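Local coordinates for 2-hydroxyisobutanoyl-CoA mutase large subunit (Aquincola tertiaricarbonis, PDB 4R3U), which catalyses, together with its small cobalamin-binding subunit, the B12-dependent interconversion of 2-hydroxyisobutyryl-CoA and (S)-3-hydroxybutyryl-CoA, at residues G36-L39 / K40-P43; T89-S93 / R94-M98; Q401-A404 / E405-V409. All coordinates share one frame; numbering follows the deposited sequence.

How the contacts relate
Contact 1 comes first along the chain, at the end of helix 34-41 on an N-terminal arm; contact 2 follows, in the loop that leads into strand 97-102 of the TIM barrel; contact 3 comes last, where helix 390-405 ends. Centre to centre, contact 1 lies about 46 Å from contact 2 and 40 Å from contact 3, whereas contacts 2 and 3 are 12 Å apart and touch through Trp96 and Met98 on Ala404. All three also meet the second subunit. Ala42 of one copy is hydrogen-bonded to Ser93 of the other, so the arm of each large subunit reaches the coenzyme A adenine held by its partner's barrel.

Contact 1. Residues G36-L39 / K40-P43; sequences GAFL and KKAP. With 3HC (3-hydroxybutanoyl-coenzyme A), chain E.
Residues 36-39 and 40-43 form the C-terminal end of helix 34-41, where Lys41 N bonds to Ala37 O at 3.3 Å and Ala42 N to Phe38 O at 2.8 Å. The second bond is nearly straight, with an N-H...O angle of 167°; the one before the pair, from Lys40 N to Gly36 O, is weak. Ala42 is the first residue to leave helical geometry, and Pro43, which has no N-H to give, follows it with its CD 3.5 Å from Leu39 O.

On one side of this last turn Phe38 and Lys41 run side by side in the same direction. The lysine chain is extended beyond CG, and this carries its ammonium over one face of the ring: NZ is 4.1 Å from the Phe38 centroid and 29° off the normal, a cation-pi contact. On another side Leu39 CD2 rests 3.9 Å from Pro43 CA.

The turn belongs to an arm that reaches a coenzyme A bound in the second subunit. Ala42 O accepts a hydrogen bond from Ser93 OG of that subunit, and Phe38 packs on its Pro88. The adenine meets the ring of Phe38 at its edge rather than stacking on it, with N1A near the ring plane and 3.4 Å from Phe38 CD2, while Ala42 CB lies 3.7 Å from adenine C2A.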
loop_
_atom_site.group_PDB
_atom_site.type_symbol
_atom_site.label_atom_id
_atom_site.label_comp_id
_atom_site.label_asym_id
_atom_site.label_seq_id
_atom_site.Cartn_x
_atom_site.Cartn_y
_atom_site.Cartn_z
ATOM N N GLY A 36 -19.226 -20.828 17.816
ATOM C CA GLY A 36 -19.742 -22.176 17.588
ATOM C C GLY A 36 -20.827 -22.247 16.534
ATOM O O GLY A 36 -20.816 -23.162 15.705
ATOM N N ALA A 37 -21.757 -21.261 16.553
ATOM C CA ALA A 37 -22.898 -21.111 15.638
ATOM C C ALA A 37 -22.462 -20.742 14.203
ATOM O O ALA A 37 -22.972 -21.322 13.240
ATOM C CB ALA A 37 -23.856 -20.064 16.181
ATOM N N PHE A 38 -21.521 -19.794 14.077
ATOM C CA PHE A 38 -20.938 -19.322 12.833
ATOM C C PHE A 38 -20.078 -20.398 12.148
ATOM O O PHE A 38 -20.195 -20.595 10.936
ATOM C CB PHE A 38 -20.125 -18.025 13.084
ATOM C CG PHE A 38 -20.938 -16.776 12.819
ATOM C CD1 PHE A 38 -21.980 -16.405 13.669
ATOM C CD2 PHE A 38 -20.694 -15.995 11.693
ATOM C CE1 PHE A 38 -22.754 -15.268 13.400
ATOM C CE2 PHE A 38 -21.481 -14.876 11.413
ATOM C CZ PHE A 38 -22.517 -14.525 12.263
ATOM N N LEU A 39 -19.238 -21.112 12.918
ATOM C CA LEU A 39 -18.412 -22.200 12.385
ATOM C C LEU A 39 -19.274 -23.323 11.768
ATOM O O LEU A 39 -18.820 -23.975 10.823
ATOM C CB LEU A 39 -17.459 -22.750 13.452
ATOM C CG LEU A 39 -16.278 -21.849 13.832
ATOM C CD1 LEU A 39 -15.558 -22.392 15.070
ATOM C CD2 LEU A 39 -15.311 -21.681 12.676
ATOM N N LYS A 40 -20.537 -23.492 12.256
ATOM C CA LYS A 40 -21.530 -24.420 11.697
ATOM C C LYS A 40 -21.988 -23.884 10.315
ATOM O O LYS A 40 -21.923 -24.628 9.329
ATOM C CB LYS A 40 -22.741 -24.574 12.635
ATOM C CG LYS A 40 -22.540 -25.514 13.829
ATOM C CD LYS A 40 -23.830 -25.694 14.631
ATOM C CE LYS A 40 -24.053 -24.663 15.719
ATOM N NZ LYS A 40 -25.431 -24.095 15.688
ATOM N N LYS A 41 -22.430 -22.593 10.254
ATOM C CA LYS A 41 -22.869 -21.860 9.053
ATOM C C LYS A 41 -21.770 -21.922 7.980
ATOM O O LYS A 41 -22.060 -22.170 6.807
ATOM C CB LYS A 41 -23.008 -20.343 9.354
ATOM C CG LYS A 41 -24.188 -19.830 10.132
ATOM C CD LYS A 41 -24.110 -18.294 10.063
ATOM C CE LYS A 41 -25.212 -17.581 10.806
ATOM N NZ LYS A 41 -25.230 -16.141 10.454
ATOM N N ALA A 42 -20.528 -21.560 8.381
ATOM C CA ALA A 42 -19.350 -21.458 7.528
ATOM C C ALA A 42 -18.056 -21.595 8.364
ATOM O O ALA A 42 -17.691 -20.658 9.089
ATOM C CB ALA A 42 -19.350 -20.125 6.800
ATOM N N PRO A 43 -17.345 -22.757 8.283
ATOM C CA PRO A 43 -16.110 -22.911 9.068
ATOM C C PRO A 43 -14.972 -22.029 8.564
ATOM O O PRO A 43 -15.046 -21.502 7.467
ATOM C CB PRO A 43 -15.787 -24.399 8.920
ATOM C CG PRO A 43 -16.372 -24.789 7.633
ATOM C CD PRO A 43 -17.643 -23.988 7.511
HETATM N N1A 3HC E . -18.945 -16.246 8.742
HETATM C C2A 3HC E . -20.227 -16.858 8.322
HETATM N N3A 3HC E . -20.916 -16.059 7.301
HETATM C C4A 3HC E . -20.387 -14.906 6.824
HETATM C C5A 3HC E . -19.210 -14.420 7.272
HETATM C C6A 3HC E . -18.520 -15.077 8.231
HETATM N N6A 3HC E . -17.366 -14.546 8.636
HETATM N N7A 3HC E . -18.967 -13.290 6.601
HETATM C C8A 3HC E . -19.968 -13.086 5.750
HETATM N N9A 3HC E . -20.857 -14.062 5.908
HETATM C C1B 3HC E . -22.150 -14.285 5.194
HETATM C C2B 3HC E . -23.166 -13.197 5.474
HETATM O O2B 3HC E . -23.926 -13.473 6.655
HETATM C C3B 3HC E . -24.025 -13.234 4.220
HETATM O O3B 3HC E . -25.003 -14.300 4.296
HETATM P P3B 3HC E . -26.551 -14.115 3.875
HETATM O O7A 3HC E . -26.467 -13.748 2.446
HETATM O O8A 3HC E . -27.097 -15.470 4.135
HETATM O O9A 3HC E . -27.010 -13.054 4.800
HETATM C C4B 3HC E . -23.029 -13.584 3.120
HETATM O O4B 3HC E . -21.904 -14.252 3.769
HETATM C C5B 3HC E . -22.587 -12.327 2.350
HETATM O O5B 3HC E . -21.703 -11.529 3.169
HETATM P P1A 3HC E . -22.046 -10.014 3.660
HETATM O O1A 3HC E . -23.514 -9.776 3.721
HETATM O O2A 3HC E . -21.243 -9.729 4.861
HETATM O O3A 3HC E . -21.331 -9.232 2.406
HETATM P P2A 3HC E . -22.044 -8.638 1.072
HETATM O O4A 3HC E . -20.990 -8.079 0.214
HETATM O O5A 3HC E . -22.997 -9.612 0.487
HETATM O O6A 3HC E . -22.900 -7.467 1.703
HETATM C CBP 3HC E . -23.488 -5.206 2.346
HETATM C CCP 3HC E . -22.357 -6.252 2.250
HETATM C CDP 3HC E . -24.466 -5.715 3.413
HETATM C CEP 3HC E . -22.909 -3.874 2.837
HETATM C CAP 3HC E . -24.230 -5.043 0.976
HETATM O OAP 3HC E . -25.384 -4.176 1.025
HETATM C C9P 3HC E . -23.340 -4.762 -0.268
HETATM O O9P 3HC E . -22.845 -5.684 -0.920
HETATM N N8P 3HC E . -23.230 -3.477 -0.639
HETATM C C7P 3HC E . -22.475 -3.095 -1.839
HETATM C C6P 3HC E . -22.719 -1.630 -2.172
HETATM C C5P 3HC E . -21.872 -1.154 -3.356
HETATM O O5P 3HC E . -21.016 -1.864 -3.891
HETATM N N4P 3HC E . -22.163 0.095 -3.737
HETATM C C3P 3HC E . -21.465 0.759 -4.829
HETATM C C2P 3HC E . -21.583 2.243 -4.609
HETATM S S1P 3HC E . -20.664 3.185 -5.863
HETATM C C1 3HC E . -21.103 4.830 -5.278
HETATM O O1 3HC E . -22.229 5.141 -4.894
HETATM C C2 3HC E . -19.957 5.853 -5.182
HETATM C C3 3HC E . -19.590 6.446 -6.545
HETATM O O3 3HC E . -19.234 5.394 -7.436
HETATM C C4 3HC E . -20.744 7.276 -7.125
#

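Contact 2. Residues T89-S93 / R94-M98; sequences TMYRS and RTWTM. With 3HC (3-hydroxybutanoyl-coenzyme A), chain B.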
loop_
_atom_site.group_PDB
_atom_site.type_symbol
_atom_site.label_atom_id
_atom_site.label_comp_id
_atom_site.label_asym_id
_atom_site.label_seq_id
_atom_site.Cartn_x
_atom_site.Cartn_y
_atom_site.Cartn_z
ATOM N N THR A 89 10.616 11.571 19.980
ATOM C CA THR A 89 9.880 12.455 19.071
ATOM C C THR A 89 9.638 11.849 17.703
ATOM O O THR A 89 8.706 12.275 16.989
ATOM C CB THR A 89 10.571 13.823 19.033
ATOM O OG1 THR A 89 9.937 14.685 18.130
ATOM C CG2 THR A 89 12.040 13.725 18.783
ATOM N N MET A 90 10.465 10.836 17.350
ATOM C CA MET A 90 10.431 10.098 16.099
ATOM C C MET A 90 10.126 10.959 14.874
ATOM O O MET A 90 10.764 12.002 14.698
ATOM C CB MET A 90 9.548 8.856 16.204
ATOM C CG MET A 90 10.061 7.818 17.190
ATOM S SD MET A 90 11.563 6.949 16.686
ATOM C CE MET A 90 10.996 6.075 15.283
ATOM N N TYR A 91 9.143 10.563 14.067
ATOM C CA TYR A 91 8.756 11.239 12.818
ATOM C C TYR A 91 8.026 12.579 12.943
ATOM O O TYR A 91 7.808 13.231 11.928
ATOM C CB TYR A 91 8.015 10.288 11.857
ATOM C CG TYR A 91 8.570 8.884 11.791
ATOM C CD1 TYR A 91 9.942 8.656 11.653
ATOM C CD2 TYR A 91 7.724 7.775 11.857
ATOM C CE1 TYR A 91 10.450 7.362 11.578
ATOM C CE2 TYR A 91 8.221 6.477 11.797
ATOM C CZ TYR A 91 9.581 6.274 11.637
ATOM O OH TYR A 91 10.060 4.995 11.515
ATOM N N ARG A 92 7.668 13.006 14.155
ATOM C CA ARG A 92 7.013 14.313 14.330
ATOM C C ARG A 92 8.097 15.411 14.261
ATOM O O ARG A 92 7.794 16.599 14.069
ATOM C CB ARG A 92 6.294 14.405 15.688
ATOM C CG ARG A 92 5.266 13.327 15.940
ATOM C CD ARG A 92 4.900 13.297 17.403
ATOM N NE ARG A 92 3.587 13.892 17.509
ATOM C CZ ARG A 92 3.302 14.992 18.172
ATOM N NH1 ARG A 92 4.244 15.633 18.843
ATOM N NH2 ARG A 92 2.065 15.455 18.184
ATOM N N SER A 93 9.354 15.001 14.480
ATOM C CA SER A 93 10.511 15.877 14.485
ATOM C C SER A 93 11.388 15.593 13.274
ATOM O O SER A 93 11.714 16.530 12.561
ATOM C CB SER A 93 11.273 15.741 15.788
ATOM O OG SER A 93 12.428 16.560 15.788
ATOM N N ARG A 94 11.759 14.322 13.024
ATOM C CA ARG A 94 12.558 13.967 11.851
ATOM C C ARG A 94 12.032 12.692 11.213
ATOM O O ARG A 94 11.981 11.648 11.877
ATOM C CB ARG A 94 14.051 13.815 12.178
ATOM C CG ARG A 94 14.698 15.038 12.817
ATOM C CD ARG A 94 15.217 16.048 11.821
ATOM N NE ARG A 94 16.004 17.091 12.489
ATOM C CZ ARG A 94 17.301 16.993 12.782
ATOM N NH1 ARG A 94 17.982 15.891 12.472
ATOM N NH2 ARG A 94 17.928 17.993 13.379
ATOM N N THR A 95 11.693 12.765 9.900
ATOM C CA THR A 95 11.228 11.617 9.109
ATOM C C THR A 95 12.369 10.592 8.942
ATOM O O THR A 95 13.534 10.978 8.914
ATOM C CB THR A 95 10.802 12.105 7.688
ATOM O OG1 THR A 95 9.856 13.155 7.812
ATOM C CG2 THR A 95 10.183 11.002 6.829
ATOM N N TRP A 96 12.040 9.320 8.722
ATOM C CA TRP A 96 13.062 8.318 8.404
ATOM C C TRP A 96 13.818 8.792 7.135
ATOM O O TRP A 96 13.269 9.556 6.336
ATOM C CB TRP A 96 12.404 6.918 8.168
ATOM C CG TRP A 96 11.407 6.887 7.050
ATOM C CD1 TRP A 96 11.657 6.612 5.736
ATOM C CD2 TRP A 96 10.020 7.259 7.132
ATOM N NE1 TRP A 96 10.501 6.762 4.993
ATOM C CE2 TRP A 96 9.482 7.159 5.826
ATOM C CE3 TRP A 96 9.164 7.616 8.198
ATOM C CZ2 TRP A 96 8.129 7.439 5.543
ATOM C CZ3 TRP A 96 7.817 7.877 7.919
ATOM C CH2 TRP A 96 7.312 7.783 6.609
ATOM N N THR A 97 15.056 8.352 6.957
ATOM C CA THR A 97 15.817 8.689 5.771
ATOM C C THR A 97 15.246 7.858 4.609
ATOM O O THR A 97 15.031 6.646 4.738
ATOM C CB THR A 97 17.320 8.430 5.979
ATOM O OG1 THR A 97 17.764 9.025 7.201
ATOM C CG2 THR A 97 18.166 9.016 4.875
ATOM N N MET A 98 14.931 8.536 3.507
ATOM C CA MET A 98 14.466 7.903 2.291
ATOM C C MET A 98 15.777 7.755 1.528
ATOM O O MET A 98 16.337 8.729 0.988
ATOM C CB MET A 98 13.437 8.787 1.583
ATOM C CG MET A 98 12.289 9.139 2.510
ATOM S SD MET A 98 10.915 9.925 1.694
ATOM C CE MET A 98 9.853 10.225 3.104
HETATM N N1A 3HC B . 14.756 14.050 16.857
HETATM C C2A 3HC B . 16.087 14.688 16.972
HETATM N N3A 3HC B . 17.085 14.051 16.103
HETATM C C4A 3HC B . 16.766 13.008 15.299
HETATM C C5A 3HC B . 15.522 12.487 15.264
HETATM C C6A 3HC B . 14.546 12.994 16.050
HETATM N N6A 3HC B . 13.338 12.435 15.976
HETATM N N7A 3HC B . 15.534 11.491 14.374
HETATM C C8A 3HC B . 16.758 11.404 13.862
HETATM N N9A 3HC B . 17.524 12.315 14.453
HETATM C C1B 3HC B . 18.971 12.618 14.232
HETATM C C2B 3HC B . 19.875 11.472 14.634
HETATM O O2B 3HC B . 20.214 11.527 16.023
HETATM C C3B 3HC B . 21.085 11.693 13.742
HETATM O O3B 3HC B . 21.959 12.704 14.299
HETATM P P3B 3HC B . 23.566 12.550 14.364
HETATM O O7A 3HC B . 23.948 12.428 12.943
HETATM O O8A 3HC B . 23.965 13.828 15.005
HETATM O O9A 3HC B . 23.737 11.339 15.198
HETATM C C4B 3HC B . 20.480 12.248 12.456
HETATM O O4B 3HC B . 19.190 12.828 12.818
HETATM C C5B 3HC B . 20.338 11.148 11.389
HETATM O O5B 3HC B . 19.263 10.249 11.742
HETATM P P1A 3HC B . 19.474 8.665 12.058
HETATM O O1A 3HC B . 20.853 8.381 12.540
HETATM O O2A 3HC B . 18.340 8.207 12.878
HETATM O O3A 3HC B . 19.213 8.122 10.531
HETATM P P2A 3HC B . 20.328 7.739 9.412
HETATM O O4A 3HC B . 19.615 7.358 8.184
HETATM O O5A 3HC B . 21.391 8.770 9.329
HETATM O O6A 3HC B . 20.972 6.456 10.078
HETATM C CBP 3HC B . 21.388 4.105 10.489
HETATM C CCP 3HC B . 20.317 5.183 10.215
HETATM C CDP 3HC B . 21.963 4.403 11.880
HETATM C CEP 3HC B . 20.719 2.726 10.543
HETATM C CAP 3HC B . 22.529 4.152 9.418
HETATM O OAP 3HC B . 23.632 3.258 9.684
HETATM C C9P 3HC B . 22.087 4.105 7.927
HETATM O O9P 3HC B . 21.798 5.135 7.314
HETATM N N8P 3HC B . 22.134 2.902 7.332
HETATM C C7P 3HC B . 21.809 2.745 5.910
HETATM C C6P 3HC B . 22.186 1.350 5.433
HETATM C C5P 3HC B . 21.770 1.100 3.980
HETATM O O5P 3HC B . 21.108 1.912 3.327
HETATM N N4P 3HC B . 22.200 -0.075 3.509
HETATM C C3P 3HC B . 21.902 -0.530 2.158
HETATM C C2P 3HC B . 21.985 -2.032 2.155
HETATM S S1P 3HC B . 21.536 -2.728 0.536
HETATM C C1 3HC B . 21.811 -4.459 0.949
HETATM O O1 3HC B . 22.766 -4.859 1.612
HETATM C C2 3HC B . 20.723 -5.452 0.505
HETATM C C3 3HC B . 20.821 -5.800 -0.982
HETATM O O3 3HC B . 20.738 -4.606 -1.752
HETATM C C4 3HC B . 22.123 -6.554 -1.296
HETATM O O HOH W 1 7.594 12.708 9.098
#
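Tyr91 and Trp96 meet as a T-shaped pair: the edge of the indole six-membered ring stands on the face of the phenol, with centroids 4.9 Å apart and planes at 82°. Trp96 CE3 sits over the middle of the tyrosine ring and comes within 3.6 Å of Tyr91 CE1. The indole reaches this place with CG between the backbone N and the carbonyl carbon (chi1 60°). Arg94 O lies at the phenol's edge, in its plane, and also takes a CA-H...O contact from Tyr91 CA.

The backbone turn behind the pair is closed by Arg94 N, which bonds to Met90 O at 3.0 Å and in the carbonyl plane. A water links Tyr91 O to Thr95 OG1. Farther out, Tyr91 OH bonds to Ala373 O and Trp96 NE1 to Gln400 OE1, so both rings are pinned at their polar ends. With the phenol of Tyr91 cut back to an alanine, the edge of Trp96 would probably lose the face it stands on, and Ala373 O its hydroxyl partner.

The same turn lines the coenzyme A site. Met90 O lies 2.9 Å from adenine N6A, and Thr89 CG2 is 3.3 Å from N1A. The Arg94 chain bends at chi2 (-87°), bringing one guanidinium face toward adenine N3A and NH1 to 3.3 Å from the ribose O4B. Arg92 makes a salt bridge to Glu44 of the second subunit. Together these residues form part of the acyl-CoA site, in the loop that leads into strand 97-102 of the TIM barrel of an acyl-CoA mutase, with the adenine lodged at the subunit interface.

Contact 3. Residues Q401-A404 / E405-V409; sequences QIIA and EESGV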
loop_
_atom_site.group_PDB
_atom_site.type_symbol
_atom_site.label_atom_id
_atom_site.label_comp_id
_atom_site.label_asym_id
_atom_site.label_seq_id
_atom_site.Cartn_x
_atom_site.Cartn_y
_atom_site.Cartn_z
ATOM N N GLN A 401 7.014 8.933 0.402
ATOM C CA GLN A 401 6.492 10.313 0.488
ATOM C C GLN A 401 4.983 10.366 0.722
ATOM O O GLN A 401 4.553 11.249 1.424
ATOM C CB GLN A 401 6.895 11.114 -0.746
ATOM C CG GLN A 401 8.425 11.251 -0.861
ATOM C CD GLN A 401 8.897 11.478 -2.280
ATOM O OE1 GLN A 401 8.142 11.365 -3.263
ATOM N NE2 GLN A 401 10.168 11.786 -2.421
ATOM N N ILE A 402 4.197 9.401 0.182
ATOM C CA ILE A 402 2.761 9.282 0.411
ATOM C C ILE A 402 2.492 8.837 1.856
ATOM O O ILE A 402 1.600 9.387 2.513
ATOM C CB ILE A 402 2.078 8.383 -0.685
ATOM C CG1 ILE A 402 1.769 9.248 -1.944
ATOM C CG2 ILE A 402 0.781 7.697 -0.182
ATOM C CD1 ILE A 402 1.731 8.551 -3.184
ATOM N N ILE A 403 3.255 7.831 2.349
ATOM C CA ILE A 403 3.151 7.321 3.710
ATOM C C ILE A 403 3.511 8.432 4.685
ATOM O O ILE A 403 2.801 8.650 5.669
ATOM C CB ILE A 403 3.994 6.028 3.898
ATOM C CG1 ILE A 403 3.416 4.872 3.086
ATOM C CG2 ILE A 403 4.116 5.618 5.388
ATOM C CD1 ILE A 403 4.327 3.722 2.967
ATOM N N ALA A 404 4.598 9.158 4.403
ATOM C CA ALA A 404 5.089 10.240 5.261
ATOM C C ALA A 404 4.188 11.434 5.289
ATOM O O ALA A 404 3.964 11.992 6.366
ATOM C CB ALA A 404 6.478 10.670 4.817
ATOM N N GLU A 405 3.701 11.871 4.112
ATOM C CA GLU A 405 2.943 13.113 4.031
ATOM C C GLU A 405 1.427 12.995 3.928
ATOM O O GLU A 405 0.743 13.922 4.347
ATOM C CB GLU A 405 3.500 14.013 2.916
ATOM C CG GLU A 405 5.007 14.212 2.980
ATOM C CD GLU A 405 5.559 15.367 2.172
ATOM O OE1 GLU A 405 4.967 16.470 2.207
ATOM O OE2 GLU A 405 6.611 15.172 1.523
ATOM N N GLU A 406 0.896 11.914 3.374
ATOM C CA GLU A 406 -0.547 11.834 3.172
ATOM C C GLU A 406 -1.338 10.935 4.110
ATOM O O GLU A 406 -2.542 11.157 4.286
ATOM C CB GLU A 406 -0.858 11.468 1.711
ATOM C CG GLU A 406 -0.355 12.470 0.689
ATOM C CD GLU A 406 -0.987 12.255 -0.666
ATOM O OE1 GLU A 406 -1.760 11.287 -0.827
ATOM O OE2 GLU A 406 -0.651 13.015 -1.594
ATOM N N SER A 407 -0.687 9.886 4.648
ATOM C CA SER A 407 -1.315 8.874 5.498
ATOM C C SER A 407 -1.560 9.284 6.972
ATOM O O SER A 407 -2.407 8.683 7.628
ATOM C CB SER A 407 -0.524 7.573 5.426
ATOM O OG SER A 407 0.660 7.677 6.201
ATOM N N GLY A 408 -0.770 10.220 7.488
ATOM C CA GLY A 408 -0.818 10.694 8.874
ATOM C C GLY A 408 -0.094 9.809 9.883
ATOM O O GLY A 408 0.058 10.221 11.029
ATOM N N VAL A 409 0.396 8.600 9.474
ATOM C CA VAL A 409 1.072 7.632 10.356
ATOM C C VAL A 409 2.334 8.161 11.033
ATOM O O VAL A 409 2.819 7.539 11.994
ATOM C CB VAL A 409 1.317 6.251 9.717
ATOM C CG1 VAL A 409 0.031 5.660 9.132
ATOM C CG2 VAL A 409 2.447 6.308 8.698
#
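Ile402 O is gripped by two backbone donors as helix 390-405 comes to its end: Glu406 N at 2.8 Å and Ser407 N at 3.2 Å. The two approach differently. Glu406 N is tilted 34° from the carbonyl plane, whereas Ser407 N comes almost head-on to the oxygen, with a C=O...N angle of 162°. One residue earlier, Glu405 N still makes the regular bond to Gln401 O, at 2.9 Å.

The next carbonyl is met by a side chain. Ser407 OG turns back onto Ile403 O, because its chi1 of 76° places the hydroxyl between the backbone N and the carbonyl carbon. The modelled separation is very short, so its exact length is doubtful. Ser407 OG also accepts a weak bond from Val409 N at 3.4 Å, an arrangement consistent with the hydroxyl linking the last helical turn to the chain leaving it. Gly408 makes that departure with positive phi, a conformation that favours glycine. Beyond it the chain folds back far enough for Val409 CG2 to touch Ile403 CG2 at 3.8 Å, the two side chains crossing at a slant.

Both glutamates, Glu405 and Glu406, find charged mates on the second large subunit. Glu405 OE1 makes a salt bridge to Arg482 of that subunit; Glu406 OE2 forms a salt bridge with Arg360 and accepts a hydrogen bond from Ile478 N, both of the same subunit. These bonds join the helix end to the second large subunit. Within its own chain, Ile403 and Val409 lie against helix 357-370 through Val369, while Gln401 and Ala404 pack on Met98 of strand 97-102 of the TIM barrel and Ala404 also meets Trp96 in the loop before it.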